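Local structure of succinate-acetate/proton symporter SatP (Escherichia coli K-12, 5ZUG) at residues L26-F34 / I152-L160. The protein probably carries acetate and succinate across the bacterial membrane, forming a hexameric acetate channel. Numbering follows the deposited sequence.
Sequences LNLHNVGYF and IHFAGWIGL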
loop_
_atom_site.group_PDB
_atom_site.type_symbol
_atom_site.label_atom_id
_atom_site.label_comp_id
_atom_site.label_asym_id
_atom_site.label_seq_id
_atom_site.Cartn_x
_atom_site.Cartn_y
_atom_site.Cartn_z
ATOM N N LEU A 26 7.474 -17.223 19.723
ATOM C CA LEU A 26 8.921 -17.160 19.599
ATOM C C LEU A 26 9.603 -17.783 20.808
ATOM O O LEU A 26 10.611 -18.480 20.675
ATOM C CB LEU A 26 9.365 -15.710 19.442
ATOM C CG LEU A 26 10.888 -15.512 19.389
ATOM C CD1 LEU A 26 11.488 -16.249 18.214
ATOM C CD2 LEU A 26 11.258 -14.041 19.362
ATOM N N ASN A 27 9.042 -17.595 21.987
ATOM C CA ASN A 27 9.702 -18.091 23.183
ATOM C C ASN A 27 9.420 -19.554 23.461
ATOM O O ASN A 27 10.143 -20.158 24.257
ATOM C CB ASN A 27 9.311 -17.226 24.379
ATOM C CG ASN A 27 10.007 -15.895 24.353
ATOM O OD1 ASN A 27 11.185 -15.798 24.673
ATOM N ND2 ASN A 27 9.322 -14.885 23.841
ATOM N N LEU A 28 8.409 -20.153 22.827
ATOM C CA LEU A 28 8.360 -21.605 22.839
ATOM C C LEU A 28 9.582 -22.183 22.134
ATOM O O LEU A 28 10.027 -23.296 22.449
ATOM C CB LEU A 28 7.069 -22.097 22.200
ATOM C CG LEU A 28 5.852 -21.806 23.089
ATOM C CD1 LEU A 28 4.613 -22.359 22.426
ATOM C CD2 LEU A 28 6.028 -22.380 24.484
ATOM N N HIS A 29 10.152 -21.424 21.199
ATOM C CA HIS A 29 11.428 -21.788 20.605
ATOM C C HIS A 29 12.613 -21.452 21.515
ATOM O O HIS A 29 13.557 -22.243 21.618
ATOM C CB HIS A 29 11.597 -21.104 19.263
ATOM C CG HIS A 29 13.029 -20.952 18.878
ATOM N ND1 HIS A 29 13.773 -21.990 18.357
ATOM C CD2 HIS A 29 13.870 -19.895 18.973
ATOM C CE1 HIS A 29 15.003 -21.567 18.129
ATOM N NE2 HIS A 29 15.087 -20.299 18.486
ATOM N N ASN A 30 12.619 -20.265 22.135
ATOM C CA ASN A 30 13.750 -19.880 22.985
ATOM C C ASN A 30 13.908 -20.837 24.160
ATOM O O ASN A 30 15.032 -21.158 24.567
ATOM C CB ASN A 30 13.570 -18.460 23.532
ATOM C CG ASN A 30 14.035 -17.386 22.572
ATOM O OD1 ASN A 30 14.766 -17.660 21.626
ATOM N ND2 ASN A 30 13.640 -16.146 22.834
ATOM N N VAL A 31 12.783 -21.291 24.721
ATOM C CA VAL A 31 12.791 -22.299 25.775
ATOM C C VAL A 31 13.332 -23.625 25.262
ATOM O O VAL A 31 13.942 -24.384 26.018
ATOM C CB VAL A 31 11.374 -22.431 26.374
ATOM C CG1 VAL A 31 11.159 -23.780 26.998
ATOM C CG2 VAL A 31 11.192 -21.367 27.434
ATOM N N GLY A 32 13.106 -23.939 23.994
ATOM C CA GLY A 32 13.646 -25.152 23.408
ATOM C C GLY A 32 12.595 -26.117 22.899
ATOM O O GLY A 32 12.955 -27.152 22.336
ATOM N N TYR A 33 11.298 -25.873 23.082
ATOM C CA TYR A 33 10.323 -26.864 22.647
ATOM C C TYR A 33 10.345 -27.076 21.144
ATOM O O TYR A 33 10.132 -28.198 20.680
ATOM C CB TYR A 33 8.917 -26.459 23.092
ATOM C CG TYR A 33 8.640 -26.637 24.563
ATOM C CD1 TYR A 33 9.671 -26.860 25.466
ATOM C CD2 TYR A 33 7.339 -26.583 25.051
ATOM C CE1 TYR A 33 9.415 -27.032 26.813
ATOM C CE2 TYR A 33 7.075 -26.747 26.392
ATOM C CZ TYR A 33 8.114 -26.966 27.268
ATOM O OH TYR A 33 7.852 -27.132 28.603
ATOM N N PHE A 34 10.623 -26.033 20.373
ATOM C CA PHE A 34 10.460 -26.079 18.928
ATOM C C PHE A 34 11.580 -25.279 18.268
ATOM O O PHE A 34 12.313 -24.523 18.921
ATOM C CB PHE A 34 9.094 -25.511 18.505
ATOM C CG PHE A 34 7.902 -26.177 19.164
ATOM C CD1 PHE A 34 7.380 -27.370 18.676
ATOM C CD2 PHE A 34 7.288 -25.583 20.270
ATOM C CE1 PHE A 34 6.269 -27.960 19.277
ATOM C CE2 PHE A 34 6.181 -26.177 20.879
ATOM C CZ PHE A 34 5.672 -27.363 20.374
ATOM N N ILE A 152 19.468 -17.905 27.372
ATOM C CA ILE A 152 18.466 -17.834 26.322
ATOM C C ILE A 152 17.334 -18.812 26.590
ATOM O O ILE A 152 16.202 -18.590 26.142
ATOM C CB ILE A 152 19.153 -18.064 24.958
ATOM C CG1 ILE A 152 20.029 -16.852 24.629
ATOM C CG2 ILE A 152 18.137 -18.334 23.831
ATOM C CD1 ILE A 152 20.770 -16.999 23.339
ATOM N N HIS A 153 17.583 -19.875 27.348
ATOM C CA HIS A 153 16.442 -20.667 27.781
ATOM C C HIS A 153 15.674 -19.949 28.871
ATOM O O HIS A 153 14.436 -19.962 28.881
ATOM C CB HIS A 153 16.890 -22.049 28.234
ATOM C CG HIS A 153 17.227 -22.947 27.085
ATOM N ND1 HIS A 153 18.322 -22.738 26.269
ATOM C CD2 HIS A 153 16.585 -24.026 26.580
ATOM C CE1 HIS A 153 18.349 -23.661 25.322
ATOM N NE2 HIS A 153 17.307 -24.458 25.489
ATOM N N PHE A 154 16.399 -19.271 29.760
ATOM C CA PHE A 154 15.763 -18.537 30.849
ATOM C C PHE A 154 14.966 -17.353 30.307
ATOM O O PHE A 154 13.812 -17.132 30.705
ATOM C CB PHE A 154 16.839 -18.102 31.851
ATOM C CG PHE A 154 16.302 -17.459 33.097
ATOM C CD1 PHE A 154 15.419 -18.145 33.927
ATOM C CD2 PHE A 154 16.712 -16.175 33.457
ATOM C CE1 PHE A 154 14.931 -17.550 35.087
ATOM C CE2 PHE A 154 16.231 -15.569 34.612
ATOM C CZ PHE A 154 15.339 -16.257 35.431
ATOM N N ALA A 155 15.568 -16.590 29.387
ATOM C CA ALA A 155 14.859 -15.505 28.717
ATOM C C ALA A 155 13.573 -16.010 28.080
ATOM O O ALA A 155 12.578 -15.285 28.016
ATOM C CB ALA A 155 15.755 -14.858 27.661
ATOM N N GLY A 156 13.600 -17.233 27.546
ATOM C CA GLY A 156 12.397 -17.824 26.972
ATOM C C GLY A 156 11.228 -17.896 27.938
ATOM O O GLY A 156 10.100 -17.545 27.585
ATOM N N TRP A 157 11.477 -18.342 29.173
ATOM C CA TRP A 157 10.396 -18.431 30.157
ATOM C C TRP A 157 9.889 -17.044 30.562
ATOM O O TRP A 157 8.676 -16.833 30.719
ATOM C CB TRP A 157 10.861 -19.227 31.375
ATOM C CG TRP A 157 10.970 -20.652 31.033
ATOM C CD1 TRP A 157 12.122 -21.344 30.777
ATOM C CD2 TRP A 157 9.887 -21.568 30.809
ATOM N NE1 TRP A 157 11.822 -22.644 30.426
ATOM C CE2 TRP A 157 10.458 -22.810 30.439
ATOM C CE3 TRP A 157 8.496 -21.464 30.892
ATOM C CZ2 TRP A 157 9.679 -23.944 30.149
ATOM C CZ3 TRP A 157 7.723 -22.591 30.604
ATOM C CH2 TRP A 157 8.321 -23.814 30.237
ATOM N N ILE A 158 10.793 -16.075 30.713
ATOM C CA ILE A 158 10.337 -14.714 30.968
ATOM C C ILE A 158 9.508 -14.211 29.795
ATOM O O ILE A 158 8.488 -13.539 29.982
ATOM C CB ILE A 158 11.538 -13.794 31.261
ATOM C CG1 ILE A 158 12.194 -14.231 32.568
ATOM C CG2 ILE A 158 11.126 -12.308 31.266
ATOM C CD1 ILE A 158 13.221 -13.288 33.091
ATOM N N GLY A 159 9.913 -14.559 28.570
ATOM C CA GLY A 159 9.169 -14.139 27.394
ATOM C C GLY A 159 7.782 -14.754 27.319
ATOM O O GLY A 159 6.839 -14.118 26.837
ATOM N N LEU A 160 7.647 -16.018 27.733
ATOM C CA LEU A 160 6.322 -16.633 27.753
ATOM C C LEU A 160 5.387 -15.878 28.691
ATOM O O LEU A 160 4.210 -15.662 28.368
ATOM C CB LEU A 160 6.414 -18.104 28.157
ATOM C CG LEU A 160 7.112 -19.019 27.155
ATOM C CD1 LEU A 160 7.473 -20.355 27.778
ATOM C CD2 LEU A 160 6.275 -19.197 25.903
#
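Val31 meets Trp157 through CG2, which lies over the face of the five-membered ring, 3.3 Å from its centroid and 10° off the normal, a CH-pi contact. With CG1 anti to the backbone N (chi1 156°), the valine fork also brings CG1 to within 3.5 Å of Trp157 CZ2. Leu160 CD1 comes over a face of the same indole, and Leu160 CD2 meets Leu28 CD2 at 3.5 Å, the two side chains crossing nearly at right angles. Asn27 is a knob among Ala155, Gly156, Gly159 and Leu160: its OD1 lies 3.3 Å from Gly156 CA, its CG 3.6 Å from Gly159 CA. Asn27 OD1 accepts a hydrogen bond from Asn30 ND2 (3.1 Å), the donor lying above the carbonyl plane, while Asn27 ND2 donates to Thr23 O; together they fix the amide's rotation. With an alanine in place of Asn27, Asn30 ND2 would probably lose this acceptor and a gap would be likely over Gly156 and Gly159. These glycines, lacking side chains, let the axes of segments 26-31 and 152-160 come within 7.4 Å, at 150° between N-to-C directions: glycine-mediated antiparallel knobs-into-holes packing of transmembrane helices 12-31 and 149-179, first and last of the six-helix bundle.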